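Local coordinates for endoglycosidase (PDB 6Q64), which probably hydrolyses glycosidic bonds in complex N-glycans, as a family 18 glycoside hydrolase built on a TIM barrel, at residues N86-L91 / H334-Y339; A168-I173 / I217-A222; Y251-Y256 / Y266-P271; Y298-P303 / I313-T318. The protein carries 1 engineered substitution. All blocks are in the same frame, centred on the assembly; numbering follows the deposited sequence.

Contact 1. Residues N86-L91 / H334-Y339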
# COMPACT_ATOMS: atom_id res chain seq x y z
N ASN A 86 3.05 0.68 23.89
CA ASN A 86 3.21 -0.40 22.86
C ASN A 86 3.64 0.15 21.47
O ASN A 86 2.84 0.79 20.77
CB ASN A 86 1.97 -1.30 22.74
CG ASN A 86 2.31 -2.59 22.01
OD1 ASN A 86 3.46 -2.83 21.63
ND2 ASN A 86 1.32 -3.45 21.80
N ALA A 87 4.87 -0.19 21.05
CA ALA A 87 5.49 0.15 19.75
C ALA A 87 4.59 -0.28 18.58
O ALA A 87 4.54 0.46 17.60
CB ALA A 87 6.88 -0.47 19.61
N GLN A 88 3.91 -1.42 18.71
CA GLN A 88 2.96 -2.00 17.71
C GLN A 88 1.89 -1.00 17.22
O GLN A 88 1.27 -1.30 16.17
CB GLN A 88 2.33 -3.25 18.34
CG GLN A 88 1.27 -3.94 17.49
CD GLN A 88 0.78 -5.19 18.19
OE1 GLN A 88 0.36 -5.14 19.35
NE2 GLN A 88 0.89 -6.33 17.50
N ASN A 89 1.64 0.12 17.91
CA ASN A 89 0.50 1.02 17.59
C ASN A 89 1.02 2.32 16.92
O ASN A 89 0.24 3.31 16.75
CB ASN A 89 -0.35 1.31 18.84
CG ASN A 89 -0.85 0.06 19.55
OD1 ASN A 89 -0.30 -0.33 20.57
ND2 ASN A 89 -1.93 -0.54 19.06
N TYR A 90 2.28 2.31 16.52
CA TYR A 90 3.03 3.50 16.06
C TYR A 90 3.60 3.30 14.64
O TYR A 90 4.41 2.33 14.40
CB TYR A 90 4.22 3.71 16.99
CG TYR A 90 3.93 4.43 18.28
CD1 TYR A 90 3.49 3.74 19.40
CD2 TYR A 90 4.15 5.80 18.38
CE1 TYR A 90 3.23 4.41 20.58
CE2 TYR A 90 3.91 6.47 19.57
CZ TYR A 90 3.44 5.78 20.67
OH TYR A 90 3.20 6.48 21.82
N LEU A 91 3.27 4.20 13.71
CA LEU A 91 3.93 4.19 12.37
C LEU A 91 5.43 4.38 12.56
O LEU A 91 6.21 3.65 11.89
CB LEU A 91 3.38 5.31 11.49
CG LEU A 91 1.91 5.22 11.10
CD1 LEU A 91 1.50 6.49 10.38
CD2 LEU A 91 1.64 4.00 10.23
N HIS A 334 -2.29 -7.04 7.67
CA HIS A 334 -2.22 -6.96 9.14
C HIS A 334 -0.76 -7.19 9.52
O HIS A 334 -0.42 -8.20 10.14
CB HIS A 334 -3.24 -7.92 9.78
CG HIS A 334 -4.61 -7.33 9.96
ND1 HIS A 334 -5.75 -7.90 9.42
CD2 HIS A 334 -5.03 -6.23 10.62
CE1 HIS A 334 -6.80 -7.17 9.72
NE2 HIS A 334 -6.38 -6.14 10.45
N MSE A 335 0.09 -6.28 9.03
CA MSE A 335 1.53 -6.33 9.20
C MSE A 335 1.92 -6.41 10.67
O MSE A 335 2.91 -7.05 11.01
CB MSE A 335 2.21 -5.13 8.54
CG MSE A 335 1.45 -3.85 8.65
SE MSE A 335 2.45 -2.34 7.93
CE MSE A 335 4.27 -2.84 7.48
N GLU A 336 1.11 -5.77 11.53
CA GLU A 336 1.39 -5.66 12.96
C GLU A 336 1.31 -7.01 13.70
O GLU A 336 1.88 -7.08 14.78
CB GLU A 336 0.46 -4.64 13.63
CG GLU A 336 -0.99 -5.08 13.73
CD GLU A 336 -1.90 -4.72 12.57
OE1 GLU A 336 -3.16 -4.74 12.75
OE2 GLU A 336 -1.35 -4.42 11.47
N TYR A 337 0.71 -8.05 13.13
CA TYR A 337 0.66 -9.41 13.74
C TYR A 337 2.05 -10.07 13.72
O TYR A 337 2.16 -11.18 14.26
CB TYR A 337 -0.37 -10.30 13.03
CG TYR A 337 -1.81 -9.98 13.35
CD1 TYR A 337 -2.29 -8.69 13.25
CD2 TYR A 337 -2.71 -10.97 13.75
CE1 TYR A 337 -3.62 -8.38 13.50
CE2 TYR A 337 -4.03 -10.68 14.02
CZ TYR A 337 -4.49 -9.37 13.89
OH TYR A 337 -5.78 -9.03 14.13
N ASP A 338 3.04 -9.41 13.11
CA ASP A 338 4.45 -9.86 12.98
C ASP A 338 5.23 -9.34 14.20
O ASP A 338 6.38 -9.82 14.44
CB ASP A 338 5.05 -9.30 11.69
CG ASP A 338 6.34 -9.91 11.15
OD1 ASP A 338 6.80 -10.98 11.67
OD2 ASP A 338 6.86 -9.31 10.19
N TYR A 339 4.67 -8.34 14.87
CA TYR A 339 5.26 -7.72 16.07
C TYR A 339 5.42 -8.76 17.18
O TYR A 339 6.50 -8.88 17.73
CB TYR A 339 4.47 -6.49 16.51
CG TYR A 339 5.18 -5.73 17.59
CD1 TYR A 339 5.01 -6.09 18.93
CD2 TYR A 339 6.08 -4.73 17.28
CE1 TYR A 339 5.69 -5.43 19.94
CE2 TYR A 339 6.77 -4.06 18.28
CZ TYR A 339 6.58 -4.41 19.61
OH TYR A 339 7.27 -3.76 20.59

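Contact 2. Residues A168-I173 / I217-A222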
# COMPACT_ATOMS: atom_id res chain seq x y z
N ALA A 168 -16.88 14.56 -8.02
CA ALA A 168 -17.15 15.09 -6.66
C ALA A 168 -16.67 14.10 -5.58
O ALA A 168 -15.88 14.54 -4.73
CB ALA A 168 -18.62 15.39 -6.53
N TYR A 169 -17.09 12.83 -5.65
CA TYR A 169 -16.75 11.73 -4.70
C TYR A 169 -15.24 11.57 -4.55
O TYR A 169 -14.75 11.27 -3.47
CB TYR A 169 -17.27 10.38 -5.18
CG TYR A 169 -16.84 9.21 -4.32
CD1 TYR A 169 -17.11 9.22 -2.96
CD2 TYR A 169 -16.21 8.10 -4.84
CE1 TYR A 169 -16.73 8.16 -2.14
CE2 TYR A 169 -15.85 7.02 -4.04
CZ TYR A 169 -16.10 7.06 -2.68
OH TYR A 169 -15.76 6.03 -1.85
N ALA A 170 -14.52 11.70 -5.66
CA ALA A 170 -13.05 11.66 -5.70
C ALA A 170 -12.47 12.91 -5.04
O ALA A 170 -11.47 12.80 -4.33
CB ALA A 170 -12.59 11.53 -7.12
N ASN A 171 -13.05 14.07 -5.31
CA ASN A 171 -12.49 15.35 -4.82
C ASN A 171 -12.58 15.35 -3.29
O ASN A 171 -11.77 16.06 -2.65
CB ASN A 171 -13.16 16.57 -5.46
CG ASN A 171 -12.45 17.02 -6.72
OD1 ASN A 171 -11.22 17.08 -6.77
ND2 ASN A 171 -13.22 17.32 -7.75
N ALA A 172 -13.56 14.60 -2.75
CA ALA A 172 -13.88 14.49 -1.31
C ALA A 172 -12.86 13.57 -0.67
O ALA A 172 -12.40 13.86 0.44
CB ALA A 172 -15.27 13.96 -1.09
N ILE A 173 -12.50 12.51 -1.37
CA ILE A 173 -11.40 11.63 -0.92
C ILE A 173 -10.16 12.52 -0.74
O ILE A 173 -9.64 12.55 0.38
CB ILE A 173 -11.21 10.48 -1.90
CG1 ILE A 173 -12.50 9.65 -1.99
CG2 ILE A 173 -9.99 9.66 -1.51
CD1 ILE A 173 -12.32 8.23 -2.50
N ILE A 217 -10.10 7.89 -11.19
CA ILE A 217 -8.62 7.83 -11.13
C ILE A 217 -8.02 9.10 -11.73
O ILE A 217 -7.02 9.56 -11.22
CB ILE A 217 -8.14 6.59 -11.89
CG1 ILE A 217 -8.58 5.30 -11.19
CG2 ILE A 217 -6.64 6.63 -12.11
CD1 ILE A 217 -8.39 4.09 -12.04
N GLU A 218 -8.60 9.61 -12.81
CA GLU A 218 -8.10 10.83 -13.48
C GLU A 218 -8.13 11.99 -12.48
O GLU A 218 -7.14 12.75 -12.45
CB GLU A 218 -8.93 11.13 -14.73
CG GLU A 218 -8.20 10.95 -16.04
CD GLU A 218 -9.07 11.23 -17.26
OE1 GLU A 218 -9.83 12.24 -17.24
OE2 GLU A 218 -9.02 10.43 -18.22
N THR A 219 -9.21 12.10 -11.68
CA THR A 219 -9.46 13.22 -10.73
C THR A 219 -8.55 13.11 -9.51
O THR A 219 -8.05 14.15 -9.07
CB THR A 219 -10.90 13.29 -10.21
OG1 THR A 219 -11.84 13.22 -11.28
CG2 THR A 219 -11.13 14.56 -9.42
N LEU A 220 -8.35 11.91 -8.98
CA LEU A 220 -7.34 11.67 -7.91
C LEU A 220 -5.94 12.03 -8.42
O LEU A 220 -5.31 12.84 -7.75
CB LEU A 220 -7.43 10.22 -7.45
CG LEU A 220 -8.76 9.83 -6.80
CD1 LEU A 220 -8.87 8.33 -6.60
CD2 LEU A 220 -8.93 10.56 -5.48
N SER A 221 -5.48 11.52 -9.57
CA SER A 221 -4.13 11.88 -10.09
C SER A 221 -4.02 13.40 -10.24
O SER A 221 -3.01 13.95 -9.78
CB SER A 221 -3.74 11.18 -11.38
OG SER A 221 -2.70 10.22 -11.11
N ALA A 222 -5.01 14.06 -10.84
CA ALA A 222 -4.91 15.49 -11.21
C ALA A 222 -4.54 16.25 -9.95
O ALA A 222 -3.77 17.23 -10.01
CB ALA A 222 -6.20 16.01 -11.80

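Contact 3. Residues Y251-Y256 / Y266-P271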
# COMPACT_ATOMS: atom_id res chain seq x y z
N TYR A 251 0.94 -1.37 -8.39
CA TYR A 251 -0.05 -2.44 -8.63
C TYR A 251 0.13 -3.43 -7.49
O TYR A 251 1.21 -4.05 -7.41
CB TYR A 251 0.17 -3.05 -10.02
CG TYR A 251 0.54 -2.06 -11.11
CD1 TYR A 251 -0.17 -0.89 -11.28
CD2 TYR A 251 1.60 -2.28 -11.96
CE1 TYR A 251 0.19 0.04 -12.24
CE2 TYR A 251 1.96 -1.36 -12.93
CZ TYR A 251 1.25 -0.20 -13.09
OH TYR A 251 1.57 0.72 -14.05
N ILE A 252 -0.84 -3.54 -6.59
CA ILE A 252 -0.64 -4.31 -5.33
C ILE A 252 -1.54 -5.53 -5.37
O ILE A 252 -2.78 -5.35 -5.49
CB ILE A 252 -0.92 -3.46 -4.07
CG1 ILE A 252 -0.21 -2.11 -4.13
CG2 ILE A 252 -0.54 -4.25 -2.83
CD1 ILE A 252 -0.31 -1.31 -2.86
N TYR A 253 -0.94 -6.69 -5.29
CA TYR A 253 -1.68 -7.96 -5.40
C TYR A 253 -1.66 -8.66 -4.04
O TYR A 253 -0.65 -8.67 -3.35
CB TYR A 253 -1.14 -8.85 -6.52
CG TYR A 253 -1.12 -8.24 -7.91
CD1 TYR A 253 -0.13 -7.37 -8.29
CD2 TYR A 253 -2.04 -8.59 -8.87
CE1 TYR A 253 -0.07 -6.84 -9.57
CE2 TYR A 253 -2.01 -8.06 -10.15
CZ TYR A 253 -1.02 -7.19 -10.51
OH TYR A 253 -0.91 -6.69 -11.77
N GLN A 254 -2.81 -9.23 -3.72
CA GLN A 254 -3.02 -10.21 -2.64
C GLN A 254 -2.57 -11.57 -3.15
O GLN A 254 -3.42 -12.35 -3.51
CB GLN A 254 -4.50 -10.22 -2.28
CG GLN A 254 -4.92 -9.07 -1.40
CD GLN A 254 -5.43 -7.86 -2.14
OE1 GLN A 254 -6.59 -7.78 -2.52
NE2 GLN A 254 -4.58 -6.86 -2.26
N ALA A 255 -1.28 -11.89 -3.06
CA ALA A 255 -0.74 -13.23 -3.40
C ALA A 255 -0.78 -14.16 -2.18
O ALA A 255 0.23 -14.85 -1.90
CB ALA A 255 0.68 -13.11 -3.92
N TYR A 256 -1.91 -14.20 -1.48
CA TYR A 256 -2.03 -14.91 -0.18
C TYR A 256 -1.85 -16.44 -0.38
O TYR A 256 -0.94 -17.03 0.26
CB TYR A 256 -3.36 -14.57 0.50
CG TYR A 256 -3.68 -13.11 0.77
CD1 TYR A 256 -2.73 -12.11 0.90
CD2 TYR A 256 -5.00 -12.75 0.99
CE1 TYR A 256 -3.09 -10.81 1.21
CE2 TYR A 256 -5.38 -11.45 1.29
CZ TYR A 256 -4.42 -10.47 1.43
OH TYR A 256 -4.87 -9.20 1.71
N TYR A 266 2.40 -15.79 -12.75
CA TYR A 266 1.24 -15.84 -13.67
C TYR A 266 0.24 -14.77 -13.27
O TYR A 266 -0.40 -14.15 -14.13
CB TYR A 266 0.59 -17.21 -13.74
CG TYR A 266 -0.69 -17.20 -14.53
CD1 TYR A 266 -1.86 -16.72 -13.95
CD2 TYR A 266 -0.75 -17.63 -15.84
CE1 TYR A 266 -3.06 -16.70 -14.63
CE2 TYR A 266 -1.95 -17.63 -16.54
CZ TYR A 266 -3.11 -17.16 -15.93
OH TYR A 266 -4.31 -17.10 -16.60
N LYS A 267 0.10 -14.54 -11.97
CA LYS A 267 -0.91 -13.62 -11.41
C LYS A 267 -0.55 -12.17 -11.75
O LYS A 267 -1.50 -11.39 -11.95
CB LYS A 267 -1.01 -13.79 -9.89
CG LYS A 267 -1.80 -12.68 -9.21
CD LYS A 267 -2.13 -13.01 -7.77
CE LYS A 267 -3.55 -12.69 -7.40
NZ LYS A 267 -4.05 -13.65 -6.40
N ILE A 268 0.73 -11.80 -11.75
CA ILE A 268 1.15 -10.37 -11.80
C ILE A 268 1.75 -10.03 -13.16
O ILE A 268 1.96 -8.83 -13.40
CB ILE A 268 2.13 -10.01 -10.67
CG1 ILE A 268 3.44 -10.78 -10.76
CG2 ILE A 268 1.50 -10.21 -9.31
CD1 ILE A 268 4.51 -10.19 -9.93
N ASN A 269 2.05 -11.03 -13.99
CA ASN A 269 2.59 -10.87 -15.36
C ASN A 269 1.50 -10.33 -16.28
O ASN A 269 0.71 -11.15 -16.79
CB ASN A 269 3.09 -12.18 -15.95
CG ASN A 269 3.92 -11.91 -17.18
OD1 ASN A 269 3.72 -10.92 -17.84
ND2 ASN A 269 4.89 -12.74 -17.45
N LYS A 270 1.53 -9.02 -16.48
CA LYS A 270 0.50 -8.16 -17.11
C LYS A 270 1.23 -7.06 -17.88
O LYS A 270 1.42 -5.93 -17.40
CB LYS A 270 -0.41 -7.54 -16.04
CG LYS A 270 -1.05 -8.55 -15.12
CD LYS A 270 -1.99 -9.47 -15.83
CE LYS A 270 -2.32 -10.72 -15.05
NZ LYS A 270 -3.49 -11.44 -15.59
N PRO A 271 1.75 -7.39 -19.08
CA PRO A 271 2.50 -6.42 -19.86
C PRO A 271 1.60 -5.29 -20.38
O PRO A 271 2.13 -4.29 -20.75
CB PRO A 271 3.17 -7.30 -20.92
CG PRO A 271 2.22 -8.46 -21.09
CD PRO A 271 1.71 -8.73 -19.70

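Contact 4. Residues Y298-P303 / I313-T318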
# COMPACT_ATOMS: atom_id res chain seq x y z
N TYR A 298 4.51 -23.77 0.77
CA TYR A 298 4.98 -23.04 -0.43
C TYR A 298 6.21 -23.76 -0.98
O TYR A 298 6.93 -24.42 -0.18
CB TYR A 298 5.37 -21.60 -0.11
CG TYR A 298 5.61 -20.69 -1.29
CD1 TYR A 298 4.54 -20.05 -1.92
CD2 TYR A 298 6.89 -20.40 -1.73
CE1 TYR A 298 4.75 -19.17 -2.97
CE2 TYR A 298 7.11 -19.52 -2.78
CZ TYR A 298 6.03 -18.91 -3.41
OH TYR A 298 6.22 -18.01 -4.41
N THR A 299 6.37 -23.66 -2.30
CA THR A 299 7.55 -24.11 -3.08
C THR A 299 8.12 -22.93 -3.85
O THR A 299 7.38 -22.36 -4.66
CB THR A 299 7.22 -25.25 -4.04
OG1 THR A 299 6.22 -26.04 -3.38
CG2 THR A 299 8.47 -26.01 -4.42
N SER A 300 9.36 -22.56 -3.53
CA SER A 300 10.13 -21.47 -4.17
C SER A 300 10.92 -22.05 -5.32
O SER A 300 11.32 -23.21 -5.25
CB SER A 300 11.06 -20.76 -3.21
OG SER A 300 11.81 -19.74 -3.86
N VAL A 301 11.23 -21.19 -6.27
CA VAL A 301 12.09 -21.45 -7.46
C VAL A 301 13.56 -21.40 -7.00
O VAL A 301 14.48 -21.62 -7.80
CB VAL A 301 11.72 -20.42 -8.54
CG1 VAL A 301 12.45 -19.11 -8.35
CG2 VAL A 301 11.89 -20.98 -9.93
N ARG A 302 13.76 -21.04 -5.74
CA ARG A 302 15.09 -21.06 -5.09
C ARG A 302 15.10 -22.26 -4.15
O ARG A 302 14.44 -22.26 -3.13
CB ARG A 302 15.32 -19.73 -4.37
CG ARG A 302 15.04 -18.52 -5.24
CD ARG A 302 15.84 -17.37 -4.72
NE ARG A 302 15.66 -16.10 -5.40
CZ ARG A 302 16.56 -15.53 -6.22
NH1 ARG A 302 17.70 -16.12 -6.51
NH2 ARG A 302 16.32 -14.33 -6.71
N PRO A 303 15.79 -23.36 -4.51
CA PRO A 303 15.68 -24.57 -3.71
C PRO A 303 16.09 -24.27 -2.26
O PRO A 303 15.38 -24.66 -1.39
CB PRO A 303 16.60 -25.57 -4.44
CG PRO A 303 17.52 -24.69 -5.29
CD PRO A 303 16.70 -23.48 -5.66
N ILE A 313 7.14 -15.51 1.86
CA ILE A 313 7.53 -14.07 1.91
C ILE A 313 8.98 -13.88 1.41
O ILE A 313 9.34 -12.77 0.95
CB ILE A 313 7.34 -13.46 3.30
CG1 ILE A 313 7.44 -11.93 3.24
CG2 ILE A 313 8.31 -14.08 4.30
CD1 ILE A 313 6.75 -11.20 4.38
N LEU A 314 9.82 -14.89 1.47
CA LEU A 314 11.24 -14.63 1.13
C LEU A 314 11.38 -14.78 -0.37
O LEU A 314 12.21 -14.05 -0.95
CB LEU A 314 12.17 -15.60 1.89
CG LEU A 314 12.09 -15.53 3.41
CD1 LEU A 314 12.98 -16.58 4.03
CD2 LEU A 314 12.47 -14.15 3.90
N ASP A 315 10.62 -15.72 -0.95
CA ASP A 315 10.55 -15.90 -2.42
C ASP A 315 10.07 -14.58 -3.01
O ASP A 315 10.72 -14.07 -3.95
CB ASP A 315 9.62 -17.04 -2.82
CG ASP A 315 9.72 -17.38 -4.29
OD1 ASP A 315 10.87 -17.52 -4.80
OD2 ASP A 315 8.63 -17.46 -4.92
N TYR A 316 9.00 -14.03 -2.43
CA TYR A 316 8.40 -12.78 -2.94
C TYR A 316 9.47 -11.69 -2.97
O TYR A 316 9.74 -11.04 -3.98
CB TYR A 316 7.16 -12.41 -2.12
CG TYR A 316 5.96 -13.29 -2.33
CD1 TYR A 316 6.05 -14.57 -2.86
CD2 TYR A 316 4.70 -12.84 -1.98
CE1 TYR A 316 4.93 -15.38 -3.04
CE2 TYR A 316 3.57 -13.64 -2.12
CZ TYR A 316 3.68 -14.93 -2.62
OH TYR A 316 2.58 -15.71 -2.76
N ALA A 317 10.15 -11.50 -1.86
CA ALA A 317 11.09 -10.36 -1.73
C ALA A 317 12.22 -10.50 -2.74
O ALA A 317 12.79 -9.46 -3.05
CB ALA A 317 11.63 -10.30 -0.31
N THR A 318 12.56 -11.72 -3.15
CA THR A 318 13.76 -11.98 -3.99
C THR A 318 13.34 -12.34 -5.43
O THR A 318 14.23 -12.88 -6.15
CB THR A 318 14.62 -13.11 -3.43
OG1 THR A 318 13.79 -14.26 -3.43
CG2 THR A 318 15.13 -12.85 -2.04

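Contact 1. Residues N86-L91 / H334-Y339
E336 O is gripped by two nitrogens that reach it from opposite faces of its carbonyl plane: Q88 NE2 from across the contact at 3.0 Å, and the backbone N of Y339, one turn on, at 3.1 Å. The bond from Q88 is fairly straight (157° at the hydrogen), and E336 O lies in the plane of the Q88 amide, although the nitrogen itself stands well above the carbonyl plane. Q88 spans the gap because its CG is anti to the backbone N (chi1 177°) and the chain runs on extended. On the way its CB sits over one face of the Y339 ring, toward the rim, 4.0 Å from the centroid in a CH-pi contact. Each segment contains a short 3-10 turn within a loop that follows a barrel strand, 72-76 or 329-333, the first and last strands of the TIM barrel, which lie side by side in the sheet. The far end of the Y339 ring reaches A87, whose CB is 3.5 Å from Y339 OH. An alanine in place of Y339 would be likely to open a gap beside A87 and leave Q88 CB without the ring face it lies on. N86 OD1 accepts from Q88 N at 3.3 Å in an Asx turn and also approaches Y339 CE1 obliquely, at 3.8 Å. The E336 carboxylate turns away from Q88, where its OE2 accepts from the backbone N of G78.

Contact 2. Residues A168-I173 / I217-A222
A170 and T219 meet through small groups, with A170 CB 3.9 Å from T219 CB. This is consistent with the close approach of the axes of 168-173 and 217-222, which come to 8.8 Å with their directions 35° apart. The remaining apolar contacts centre on one branch of L220. Its CD2 packs 4.1 Å from A170 CB and 4.2 Å from I173 CG2, while the same methyl also rests against the A170 backbone, 3.6 Å from A170 O. L220 reaches this position with its CG beside the backbone N and opposite the carbonyl carbon (chi1 -63°). F216, on the helix of L220, touches both A170 and I173 and extends the apolar patch.

Where polar groups take part, they meet methyls. The amide of N171 crosses T219 at about a right angle, and T219 CG2 lies 3.7 Å from N171 OD1 and 3.8 Å from N171 ND2. T219 offers this methyl because its CG2 is anti to the backbone N, which leaves OG1 turned back along its own helix to bond to V215 O. N171 OD1 in turn accepts from R223 NH2, so its polar end has a partner on the opposing helix.

Helix 162-179 leads into strand 184-189 and helix 211-224 into the adjacent strand 230-235. Their side-by-side packing is that of consecutive outer helices in a TIM barrel.

Contact 3. Residues Y251-Y256 / Y266-P271
Y253 and I268 face each other with their CA atoms 7.4 Å apart, the first on strand 251-254 and the second at the last turn of helix 261-268. Beyond the strand the chain folds into an inverse gamma turn centred on A255, while on the other side N269 is the first residue to leave the helical conformation.

The Y253 side chain carries most of the contact. Its CG lies opposite the carbonyl carbon (chi1 -57°), which directs the ring at the helix end, where I268 CG2 sits over one face in a CH-pi contact, 3.6 Å from the centroid and 18° off the ring normal. The methyl is offset toward the rim and comes closest to Y253 CD1, at 3.4 Å. K267 runs past the ring in the opposite direction, its CG 4.1 Å from Y253 CD2, and K270 CG lies 3.8 Å from Y253 OH. Replacing Y253 by an alanine would probably open a gap under I268, leaving I268 CG2 and K267 CG without the ring and K270 CG without the hydroxyl. The K267 chain bends near its end and brings NZ to Q254 O at 3.2 Å, meeting the carbonyl from above its plane; the same NZ also forms a salt bridge with E258. Q254 itself points away from the helix, and its NE2 bonds to D234 OD1 on the neighbouring strand.

Strand 251-254, helix 261-268 and the adjacent parallel strand 280-285 form a beta-alpha-beta unit of the TIM barrel, in which the Y253 ring packs between strand and helix.

Contact 4. Residues Y298-P303 / I313-T318
Y298 meets D315 with its hydroxyl: Y298 OH donates to D315 OD2 over a short 2.5 Å, arriving on the anti side of the carboxylate and close to its plane. D315 OD2 has a further partner in T261 OG1. The tyrosine oxygen, Y298 OH, also lies at the edge of the Y316 ring, 3.2 Å from Y316 CE1, and the two tyrosine rings stand obliquely, their planes 71° apart. S300 takes the other carboxylate oxygen, its OG donating to D315 OD1 at 2.6 Å from above the carboxylate plane. With OG anti to the backbone N (chi1 179°), S300 also accepts from R302 N at 3.0 Å, an ST turn that ties the loop to itself. Next, V301 only grazes D315 with CG1. R302 finally reaches the end of the helix and grips T318 side-on with two nitrogens. R302 NH2 donates to T318 O at 2.6 Å, nearly straight and in the plane of both groups, while NE makes a longer bond to T318 OG1 of 3.3 Å, tilted from the guanidinium plane. The positive charge is likely to suit the carbonyls at this C-terminal helix end, and NH2 also forms a salt bridge with D320. The loop thus covers one side of helix 311-317, with helix 261-268 touching Y298 and Y316, while I313 and A317 pack against strand 329-333 and helix 346-358.

From the N terminus, the chain passes barrel strand 72-76 and enters 86-91, which opens contact 1; its partner, 334-339, comes more than 240 residues later, so contact 1 joins the loops after the first and last barrel strands, 72-76 and 329-333, and encloses the other three. Contacts 2, 3 and 4 follow in series, none crossing another. Contact 2 joins the outer helices 162-179 and 211-224, contact 3 sets helix 261-268 against its preceding strand, and contact 4 fastens the loop at 298-303 to helix 311-317. Contacts 3 and 4 touch where A255 O meets Y316 OH, 2.6 Å apart. Contact 2 lies across the chain's centre from contacts 1 and 4.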